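Local coordinates for protein LRIM1 (Anopheles gambiae, PDB 3O53) that forms a complex with the leucine-rich repeat protein APL1C that regulates complement-like immunity in the mosquito, this chain being its leucine-rich repeat domain, at residues A[73-78]-A[94-99]; A[131-136]-A[153-158]; A[191-196]-A[214-219]; A[227-232]-A[247-252]. One frame throughout, in Å; residues are numbered along the deposited sequence.

The four contacts work one principle through a leucine-rich repeat solenoid: backbone hydrogen bonds join neighbouring turns in every contact, aliphatic side chains lie side by side in contacts 1 to 3, and an aromatic ring takes over in contact 4. They follow one another along the chain. Contacts 1 and 4 are farthest apart, their centres about 44 Å from each other on opposite sides of the chain's centre. Contact 2 lies between them, about 20 Å from contact 1 and 26 Å from contact 4, centre to centre. Contacts 3 and 4 approach to about 8 Å at their nearest atoms. The Leu76 side chain is about 13 Å from an N-acetylglucosamine of the glycan attached to Asn64.

Contact 1: A[73-78]-A[94-99]; sequences TLDLES and ELLVGP
Leu96 reaches across to the neighbouring strand with both of its methyl branches. CD1 packs 3.8 Å from Thr73 CG2, while CD2 lies against the carboxylate oxygens of Asp75 and Glu77, 3.7 Å from Glu77 OE1. The parallel register puts Leu96 on the same face as Thr73 and Asp75, and its CG, anti to the carbonyl carbon (chi1 -55°), sets the direction of the two branches. On the other face Leu74 and Leu95 point the same way, side by side, with Leu74 CD2 4.1 Å from Leu95 CD1.

The strands carrying these side chains, 73-76 and 94-97, run parallel, 3° apart. Leu74 N donates to Glu94 O at 2.9 Å, Leu96 N returns a bond to Leu74 O, and Leu76 N donates to Leu96 O, so Leu74 and Leu76 straddle Leu96. With strand 113-116 beyond Leu95 and Val97 they form a second, small parallel sheet of the leucine-rich repeat solenoid, distinct from the main array that contains strands 62-64 and 84-86. Inward, Leu76 and Val97 both touch Leu85 of that array, and Leu74 meets Ile49, Leu65 and Leu87.

Asp75 OD1 accepts from Glu77 N at 3.1 Å in an Asx turn, which fixes the carboxylate beside Leu96. Two waters bridge the segments: one links Leu76 O and Gly98 N; the other donates to Val97 O and, at 2.6 Å, to Glu77 OE1.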
# COMPACT_ATOMS: atom_id res chain seq x y z
N THR A 73 -10.93 -15.25 -10.75
CA THR A 73 -11.77 -14.48 -9.83
C THR A 73 -12.06 -15.23 -8.52
O THR A 73 -12.49 -16.38 -8.53
CB THR A 73 -13.09 -14.08 -10.51
OG1 THR A 73 -12.82 -13.20 -11.61
CG2 THR A 73 -14.02 -13.38 -9.53
N LEU A 74 -11.81 -14.57 -7.40
CA LEU A 74 -12.22 -15.07 -6.09
C LEU A 74 -13.32 -14.16 -5.57
O LEU A 74 -13.06 -13.03 -5.13
CB LEU A 74 -11.04 -15.08 -5.09
CG LEU A 74 -11.44 -15.51 -3.68
CD1 LEU A 74 -12.10 -16.88 -3.72
CD2 LEU A 74 -10.26 -15.50 -2.71
N ASP A 75 -14.56 -14.64 -5.65
CA ASP A 75 -15.71 -13.81 -5.33
C ASP A 75 -16.37 -14.31 -4.06
O ASP A 75 -17.06 -15.32 -4.05
CB ASP A 75 -16.74 -13.81 -6.47
CG ASP A 75 -17.88 -12.83 -6.24
OD1 ASP A 75 -18.08 -12.39 -5.08
OD2 ASP A 75 -18.59 -12.50 -7.22
N LEU A 76 -16.13 -13.60 -2.97
CA LEU A 76 -16.69 -13.97 -1.67
C LEU A 76 -17.51 -12.82 -1.12
O LEU A 76 -17.64 -12.67 0.10
CB LEU A 76 -15.57 -14.31 -0.70
CG LEU A 76 -14.65 -15.41 -1.20
CD1 LEU A 76 -13.57 -15.67 -0.15
CD2 LEU A 76 -15.44 -16.68 -1.50
N GLU A 77 -18.05 -12.00 -2.02
CA GLU A 77 -18.80 -10.82 -1.63
C GLU A 77 -20.02 -11.19 -0.80
O GLU A 77 -20.47 -10.42 0.05
CB GLU A 77 -19.23 -10.05 -2.88
CG GLU A 77 -19.89 -8.71 -2.60
CD GLU A 77 -20.18 -7.93 -3.87
OE1 GLU A 77 -19.28 -7.82 -4.73
OE2 GLU A 77 -21.31 -7.41 -4.00
N SER A 78 -20.55 -12.39 -1.05
CA SER A 78 -21.79 -12.82 -0.41
C SER A 78 -21.57 -13.46 0.95
O SER A 78 -22.54 -13.85 1.61
CB SER A 78 -22.55 -13.80 -1.31
OG SER A 78 -21.85 -15.02 -1.43
N GLU A 94 -8.80 -11.24 -9.81
CA GLU A 94 -9.83 -10.30 -9.38
C GLU A 94 -10.48 -10.78 -8.09
O GLU A 94 -10.85 -11.94 -7.97
CB GLU A 94 -10.90 -10.13 -10.48
CG GLU A 94 -10.31 -9.74 -11.83
CD GLU A 94 -11.39 -9.40 -12.85
OE1 GLU A 94 -12.41 -8.81 -12.45
OE2 GLU A 94 -11.21 -9.73 -14.04
N LEU A 95 -10.61 -9.88 -7.14
CA LEU A 95 -11.02 -10.24 -5.80
C LEU A 95 -12.21 -9.39 -5.39
O LEU A 95 -12.21 -8.18 -5.57
CB LEU A 95 -9.83 -10.00 -4.84
CG LEU A 95 -10.04 -10.06 -3.33
CD1 LEU A 95 -10.55 -11.44 -2.94
CD2 LEU A 95 -8.72 -9.72 -2.61
N LEU A 96 -13.24 -10.03 -4.84
CA LEU A 96 -14.40 -9.32 -4.31
C LEU A 96 -14.73 -9.82 -2.91
O LEU A 96 -14.83 -11.02 -2.68
CB LEU A 96 -15.62 -9.53 -5.21
CG LEU A 96 -15.45 -9.19 -6.68
CD1 LEU A 96 -14.77 -10.32 -7.41
CD2 LEU A 96 -16.81 -8.88 -7.33
N VAL A 97 -14.92 -8.90 -1.97
CA VAL A 97 -15.21 -9.30 -0.61
C VAL A 97 -16.38 -8.49 -0.04
O VAL A 97 -16.81 -7.50 -0.64
CB VAL A 97 -13.95 -9.21 0.28
CG1 VAL A 97 -12.84 -10.03 -0.35
CG2 VAL A 97 -13.51 -7.76 0.45
N GLY A 98 -16.88 -8.93 1.11
CA GLY A 98 -18.14 -8.45 1.65
C GLY A 98 -18.05 -7.29 2.62
O GLY A 98 -16.99 -6.70 2.80
N PRO A 99 -19.19 -6.96 3.27
CA PRO A 99 -19.38 -5.76 4.08
C PRO A 99 -18.77 -5.83 5.48
O PRO A 99 -18.69 -4.80 6.15
CB PRO A 99 -20.91 -5.65 4.20
CG PRO A 99 -21.48 -6.80 3.40
CD PRO A 99 -20.39 -7.80 3.25
O HOH W 1 -16.56 -11.52 2.20
O HOH W 2 -17.34 -6.61 -3.42

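Contact 2: A[131-136]-A[153-158]; sequences KITMLR and LNEIDT
Two backbone-directed hydrogen bonds join Ile132 to the next repeat. Its carbonyl oxygen accepts from Glu155 N at 2.9 Å, and its own N donates to Asn154 OD1, although the position of that oxygen is less certain. The Asn154 amide also reaches back into its surroundings: ND2 donates to both Leu127 O and Leu151 O, so backbone groups hold its far end and fix its rotation. Such a buried asparagine, bonded to the backbone of adjacent turns, is the asparagine characteristic of leucine-rich repeats.

Apolar contact comes from the two isoleucines, which lie side by side and point the same way; Ile132 CG2 is 3.9 Å from Ile156 CG1. Leu135 CD2 adds a looser touch at 4.4 Å from Ile156 CD1.

A charged pair occupies the outer side. Lys131 bends at chi2 and chi3 (-67° and -87°) to run alongside Glu155, and its NZ forms a salt bridge with Glu155 OE2 that is weak as a hydrogen bond, at 3.2 Å.

Water completes the junction where the segments part. One molecule donates to Thr133 O and accepts from Thr158 N; another accepts from Leu135 N and donates to Thr158 O, 2.6 Å away.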
# COMPACT_ATOMS: atom_id res chain seq x y z
N LYS A 131 -0.65 -6.92 -9.32
CA LYS A 131 -0.61 -6.28 -10.63
C LYS A 131 -1.49 -5.03 -10.68
O LYS A 131 -2.09 -4.73 -11.70
CB LYS A 131 -1.07 -7.26 -11.72
CG LYS A 131 -0.41 -8.62 -11.65
CD LYS A 131 1.07 -8.54 -11.96
CE LYS A 131 1.35 -8.64 -13.45
NZ LYS A 131 2.81 -8.78 -13.73
N ILE A 132 -1.55 -4.31 -9.57
CA ILE A 132 -2.35 -3.10 -9.51
C ILE A 132 -1.63 -1.99 -10.27
O ILE A 132 -0.45 -1.74 -10.06
CB ILE A 132 -2.61 -2.71 -8.02
CG1 ILE A 132 -3.54 -3.75 -7.39
CG2 ILE A 132 -3.22 -1.31 -7.90
CD1 ILE A 132 -3.59 -3.71 -5.88
N THR A 133 -2.33 -1.33 -11.19
CA THR A 133 -1.72 -0.25 -11.96
C THR A 133 -2.30 1.13 -11.65
O THR A 133 -1.77 2.13 -12.09
CB THR A 133 -1.86 -0.53 -13.46
OG1 THR A 133 -3.24 -0.47 -13.83
CG2 THR A 133 -1.32 -1.92 -13.80
N MET A 134 -3.39 1.18 -10.89
CA MET A 134 -3.97 2.46 -10.51
C MET A 134 -4.83 2.29 -9.26
O MET A 134 -5.35 1.20 -8.99
CB MET A 134 -4.80 3.06 -11.68
CG MET A 134 -6.00 2.23 -12.15
SD MET A 134 -7.00 3.06 -13.45
CE MET A 134 -5.75 3.55 -14.61
N LEU A 135 -4.97 3.36 -8.48
CA LEU A 135 -5.76 3.30 -7.26
C LEU A 135 -7.22 2.93 -7.55
O LEU A 135 -7.85 2.27 -6.74
CB LEU A 135 -5.68 4.61 -6.47
CG LEU A 135 -4.32 4.88 -5.81
CD1 LEU A 135 -4.35 6.16 -4.96
CD2 LEU A 135 -3.87 3.68 -4.97
N ARG A 136 -7.74 3.31 -8.72
CA ARG A 136 -9.11 2.92 -9.09
C ARG A 136 -9.27 1.43 -9.49
O ARG A 136 -10.38 0.99 -9.78
CB ARG A 136 -9.65 3.82 -10.21
CG ARG A 136 -9.97 5.23 -9.73
CD ARG A 136 -10.26 6.13 -10.92
NE ARG A 136 -9.10 6.26 -11.79
CZ ARG A 136 -9.14 6.64 -13.06
NH1 ARG A 136 -10.31 6.91 -13.66
NH2 ARG A 136 -8.02 6.73 -13.75
N LEU A 153 5.38 -2.82 -4.33
CA LEU A 153 5.69 -3.80 -5.37
C LEU A 153 4.52 -4.02 -6.31
O LEU A 153 4.26 -5.14 -6.74
CB LEU A 153 6.12 -5.15 -4.77
CG LEU A 153 7.45 -5.16 -4.00
CD1 LEU A 153 7.70 -6.53 -3.37
CD2 LEU A 153 8.62 -4.78 -4.92
N ASN A 154 3.81 -2.96 -6.64
CA ASN A 154 2.82 -3.07 -7.70
C ASN A 154 3.30 -2.27 -8.91
O ASN A 154 4.49 -1.99 -9.05
CB ASN A 154 1.43 -2.65 -7.19
CG ASN A 154 0.73 -3.80 -6.47
OD1 ASN A 154 0.19 -4.70 -7.10
ND2 ASN A 154 0.76 -3.76 -5.15
N GLU A 155 2.39 -1.93 -9.82
CA GLU A 155 2.79 -1.26 -11.05
C GLU A 155 2.08 0.08 -11.21
O GLU A 155 1.76 0.49 -12.32
CB GLU A 155 2.48 -2.17 -12.23
CG GLU A 155 3.32 -3.43 -12.25
CD GLU A 155 2.82 -4.45 -13.24
OE1 GLU A 155 1.98 -4.10 -14.09
OE2 GLU A 155 3.27 -5.62 -13.17
N ILE A 156 1.84 0.76 -10.10
CA ILE A 156 1.12 2.02 -10.14
C ILE A 156 1.96 3.14 -10.81
O ILE A 156 3.14 3.30 -10.55
CB ILE A 156 0.65 2.41 -8.72
CG1 ILE A 156 -0.33 1.34 -8.21
CG2 ILE A 156 -0.02 3.80 -8.72
CD1 ILE A 156 -0.53 1.37 -6.71
N ASP A 157 1.32 3.89 -11.70
CA ASP A 157 2.02 4.88 -12.51
C ASP A 157 1.81 6.29 -11.98
O ASP A 157 2.66 7.17 -12.15
CB ASP A 157 1.51 4.80 -13.96
CG ASP A 157 2.50 5.34 -14.95
OD1 ASP A 157 3.68 4.91 -14.92
OD2 ASP A 157 2.12 6.19 -15.77
N THR A 158 0.66 6.53 -11.35
CA THR A 158 0.39 7.84 -10.78
C THR A 158 -0.51 7.72 -9.56
O THR A 158 -1.19 6.70 -9.37
CB THR A 158 -0.29 8.80 -11.81
OG1 THR A 158 -1.64 8.41 -12.02
CG2 THR A 158 0.44 8.79 -13.14
O HOH W 3 -1.59 4.74 -12.25
O HOH W 4 -3.59 5.69 -9.72

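Contact 3: A[191-196]-A[214-219]; sequences AKLKTL and AGVTWI
Lys194 O is gripped by two consecutive amides of the next repeat, Thr217 N at 2.8 Å and Trp218 N at 3.1 Å. The tryptophan N-H comes nearly along the carbonyl axis, whereas the threonine N-H arrives well off it, at a C=O...N angle of 139°. Two residues on, Leu196 N donates to Trp218 O.

Apolar packing belongs to the same tight part. Leu193 CD2 and Val216 CG1 lie side by side at 3.7 Å, and Leu196 CD2 approaches Ile219 CD1 at 4.1 Å; within each pair the side chains point the same way, and all four residues are buried. Trp218 crosses Thr195 obliquely through its CB, against Thr195 CG2, while Leu196 O lies at the indole edge, in the ring plane, beside CZ3. The ring itself stacks with His241, and the Thr195 hydroxyl is bonded to His173.

The outer side is looser. There one water donates to Gly215 O and Thr217 OG1, both at 2.8 Å, and only weakly to Leu193 O, so it links the turns that lead into the strands. Thr195-Trp218 and Leu196-Ile219 are parallel bridges between successive repeats, the stacking of short strands by which a leucine-rich repeat solenoid is built.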
# COMPACT_ATOMS: atom_id res chain seq x y z
N ALA A 191 -6.04 13.38 8.40
CA ALA A 191 -5.91 13.77 9.80
C ALA A 191 -5.08 12.79 10.62
O ALA A 191 -4.41 13.18 11.57
CB ALA A 191 -7.29 13.94 10.42
N LYS A 192 -5.12 11.52 10.24
CA LYS A 192 -4.49 10.46 11.03
C LYS A 192 -3.24 9.84 10.39
O LYS A 192 -2.66 8.92 10.95
CB LYS A 192 -5.50 9.35 11.31
CG LYS A 192 -6.65 9.76 12.20
CD LYS A 192 -7.30 8.56 12.85
CE LYS A 192 -8.27 8.97 13.94
NZ LYS A 192 -8.66 7.81 14.78
N LEU A 193 -2.84 10.33 9.22
CA LEU A 193 -1.75 9.67 8.50
C LEU A 193 -0.46 9.73 9.33
O LEU A 193 0.01 10.80 9.68
CB LEU A 193 -1.53 10.35 7.15
CG LEU A 193 -0.56 9.63 6.20
CD1 LEU A 193 -1.10 8.24 5.86
CD2 LEU A 193 -0.33 10.45 4.92
N LYS A 194 0.08 8.56 9.65
CA LYS A 194 1.35 8.48 10.37
C LYS A 194 2.55 8.23 9.47
O LYS A 194 3.62 8.77 9.69
CB LYS A 194 1.28 7.38 11.43
CG LYS A 194 0.50 7.77 12.66
CD LYS A 194 0.41 6.63 13.65
CE LYS A 194 -0.94 5.94 13.60
NZ LYS A 194 -2.03 6.83 14.10
N THR A 195 2.39 7.38 8.45
CA THR A 195 3.52 7.05 7.60
C THR A 195 3.13 7.07 6.12
O THR A 195 2.05 6.62 5.74
CB THR A 195 4.11 5.66 7.96
OG1 THR A 195 3.30 4.62 7.41
CG2 THR A 195 4.21 5.49 9.47
N LEU A 196 4.02 7.62 5.31
CA LEU A 196 3.84 7.62 3.86
C LEU A 196 5.14 7.16 3.23
O LEU A 196 6.16 7.82 3.36
CB LEU A 196 3.50 9.03 3.38
CG LEU A 196 3.39 9.23 1.87
CD1 LEU A 196 2.29 8.34 1.29
CD2 LEU A 196 3.12 10.70 1.57
N ALA A 214 1.43 16.66 5.61
CA ALA A 214 2.10 17.58 6.52
C ALA A 214 2.25 17.04 7.95
O ALA A 214 3.18 17.42 8.66
CB ALA A 214 1.38 18.93 6.57
N GLY A 215 1.35 16.16 8.36
CA GLY A 215 1.29 15.71 9.74
C GLY A 215 1.95 14.38 10.04
O GLY A 215 1.88 13.89 11.17
N VAL A 216 2.61 13.77 9.05
CA VAL A 216 3.17 12.44 9.23
C VAL A 216 4.35 12.41 10.20
O VAL A 216 5.00 13.42 10.44
CB VAL A 216 3.67 11.83 7.90
CG1 VAL A 216 2.49 11.59 6.96
CG2 VAL A 216 4.70 12.74 7.26
N THR A 217 4.59 11.22 10.75
CA THR A 217 5.75 10.95 11.57
C THR A 217 6.90 10.43 10.71
O THR A 217 8.06 10.71 10.98
CB THR A 217 5.41 9.87 12.62
OG1 THR A 217 4.33 10.35 13.45
CG2 THR A 217 6.61 9.54 13.49
N TRP A 218 6.56 9.69 9.67
CA TRP A 218 7.55 8.98 8.87
C TRP A 218 7.21 9.20 7.41
O TRP A 218 6.08 8.94 7.00
CB TRP A 218 7.48 7.49 9.24
CG TRP A 218 8.59 6.58 8.75
CD1 TRP A 218 9.57 6.01 9.51
CD2 TRP A 218 8.77 6.07 7.42
NE1 TRP A 218 10.37 5.21 8.73
CE2 TRP A 218 9.90 5.23 7.45
CE3 TRP A 218 8.11 6.27 6.20
CZ2 TRP A 218 10.38 4.57 6.31
CZ3 TRP A 218 8.58 5.61 5.07
CH2 TRP A 218 9.70 4.78 5.13
N ILE A 219 8.16 9.70 6.62
CA ILE A 219 7.94 9.83 5.19
C ILE A 219 9.24 9.54 4.44
O ILE A 219 10.31 9.97 4.86
CB ILE A 219 7.41 11.22 4.80
CG1 ILE A 219 7.20 11.30 3.29
CG2 ILE A 219 8.37 12.31 5.24
CD1 ILE A 219 6.55 12.59 2.84
O HOH W 5 1.95 11.46 12.49

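Contact 4: A[227-232]-A[247-252]; sequences VLIEKA and NGFHCG
The Phe249 ring is met by Ile229, whose CD1 and CG1 both come 3.7 Å from Phe249 CE1, the two side chains crossing at an angle. One face of the ring carries Asn247 CB, offset toward the rim at 3.8 Å above the plane, and Val227 O lies at the edge near the ring plane. The His250 ring has Gly252 N over its centre, 3.2 Å above the plane, on one face, and Leu228 CD2 at its edge. That methyl also lies 4.1 Å from His250 CB. A chi1 of 158° turns the imidazole back toward the first turn of the helix, and ND1 is hydrogen-bonded to Leu299 N.

The backbone bond between the segments is nearly straight: His250 N donates to Val227 O at 3.0 Å with an N-H...O angle of 173°, on a lone pair in the carbonyl plane. Weaker CA-H...O contacts join Val227 CA to Gly248 O and Phe249 CA to Val227 O.

Outside the pair, Ile229 also packs on Leu254 and Phe257, and Leu228 on Ala304 and Ile308 of helix 303-310. Cys251 begins helix 251-259 right after the N-cap residue His250, and is disulfide-bonded to Cys296. A repeat that passes into a helix tied by a disulfide to the later strand 294-296 is consistent with the cysteine-containing C-terminal cap of extracellular leucine-rich repeat domains.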
# COMPACT_ATOMS: atom_id res chain seq x y z
N VAL A 227 13.98 16.64 -8.44
CA VAL A 227 14.82 17.78 -8.77
C VAL A 227 14.41 18.98 -7.91
O VAL A 227 15.26 19.73 -7.43
CB VAL A 227 14.68 18.16 -10.25
CG1 VAL A 227 15.70 19.24 -10.60
CG2 VAL A 227 14.85 16.94 -11.15
N LEU A 228 13.11 19.14 -7.71
CA LEU A 228 12.57 20.29 -6.99
C LEU A 228 11.59 19.89 -5.90
O LEU A 228 10.93 18.86 -6.00
CB LEU A 228 11.85 21.24 -7.95
CG LEU A 228 12.69 21.87 -9.06
CD1 LEU A 228 11.83 22.83 -9.89
CD2 LEU A 228 13.90 22.57 -8.47
N ILE A 229 11.48 20.75 -4.90
CA ILE A 229 10.51 20.62 -3.81
C ILE A 229 9.71 21.91 -3.73
O ILE A 229 10.28 22.99 -3.84
CB ILE A 229 11.22 20.45 -2.44
CG1 ILE A 229 12.10 19.20 -2.44
CG2 ILE A 229 10.20 20.39 -1.30
CD1 ILE A 229 12.98 19.05 -1.19
N GLU A 230 8.41 21.79 -3.52
CA GLU A 230 7.54 22.95 -3.37
C GLU A 230 7.92 23.70 -2.09
O GLU A 230 7.86 23.13 -1.00
CB GLU A 230 6.07 22.51 -3.31
CG GLU A 230 5.10 23.61 -2.90
CD GLU A 230 5.17 24.82 -3.81
OE1 GLU A 230 4.93 24.67 -5.03
OE2 GLU A 230 5.47 25.92 -3.31
N LYS A 231 8.34 24.96 -2.22
CA LYS A 231 8.86 25.71 -1.09
C LYS A 231 7.79 26.01 -0.04
O LYS A 231 8.10 26.30 1.11
CB LYS A 231 9.49 27.02 -1.57
CG LYS A 231 8.52 27.97 -2.25
CD LYS A 231 9.22 29.22 -2.78
CE LYS A 231 9.93 29.97 -1.66
NZ LYS A 231 10.45 31.28 -2.11
N ALA A 232 6.52 25.94 -0.43
CA ALA A 232 5.43 26.28 0.49
C ALA A 232 5.08 25.13 1.44
O ALA A 232 4.30 25.30 2.37
CB ALA A 232 4.19 26.70 -0.30
N ASN A 247 18.13 11.16 -4.64
CA ASN A 247 17.46 11.96 -5.66
C ASN A 247 18.46 12.81 -6.46
O ASN A 247 19.64 12.51 -6.48
CB ASN A 247 16.35 12.77 -5.00
CG ASN A 247 15.16 11.90 -4.62
OD1 ASN A 247 14.52 11.33 -5.50
ND2 ASN A 247 14.88 11.78 -3.32
N GLY A 248 18.00 13.86 -7.14
CA GLY A 248 18.89 14.72 -7.92
C GLY A 248 18.56 16.18 -7.73
O GLY A 248 18.28 16.89 -8.69
N PHE A 249 18.60 16.65 -6.49
CA PHE A 249 18.09 17.98 -6.15
C PHE A 249 18.91 19.12 -6.73
O PHE A 249 20.13 19.04 -6.82
CB PHE A 249 18.05 18.17 -4.63
CG PHE A 249 17.01 17.35 -3.95
CD1 PHE A 249 15.67 17.57 -4.18
CD2 PHE A 249 17.38 16.37 -3.04
CE1 PHE A 249 14.71 16.82 -3.54
CE2 PHE A 249 16.42 15.61 -2.39
CZ PHE A 249 15.08 15.83 -2.64
N HIS A 250 18.22 20.20 -7.10
CA HIS A 250 18.86 21.48 -7.32
C HIS A 250 19.11 22.10 -5.95
O HIS A 250 18.21 22.13 -5.11
CB HIS A 250 17.96 22.38 -8.17
CG HIS A 250 18.24 23.84 -8.04
ND1 HIS A 250 19.49 24.38 -8.26
CD2 HIS A 250 17.43 24.88 -7.74
CE1 HIS A 250 19.44 25.69 -8.09
NE2 HIS A 250 18.20 26.02 -7.77
N CYS A 251 20.33 22.57 -5.70
CA CYS A 251 20.67 23.12 -4.39
C CYS A 251 19.69 24.19 -3.95
O CYS A 251 19.26 24.21 -2.80
CB CYS A 251 22.09 23.68 -4.40
SG CYS A 251 23.36 22.41 -4.42
N GLY A 252 19.32 25.08 -4.87
CA GLY A 252 18.40 26.14 -4.54
C GLY A 252 17.10 25.62 -3.94
O GLY A 252 16.52 26.26 -3.07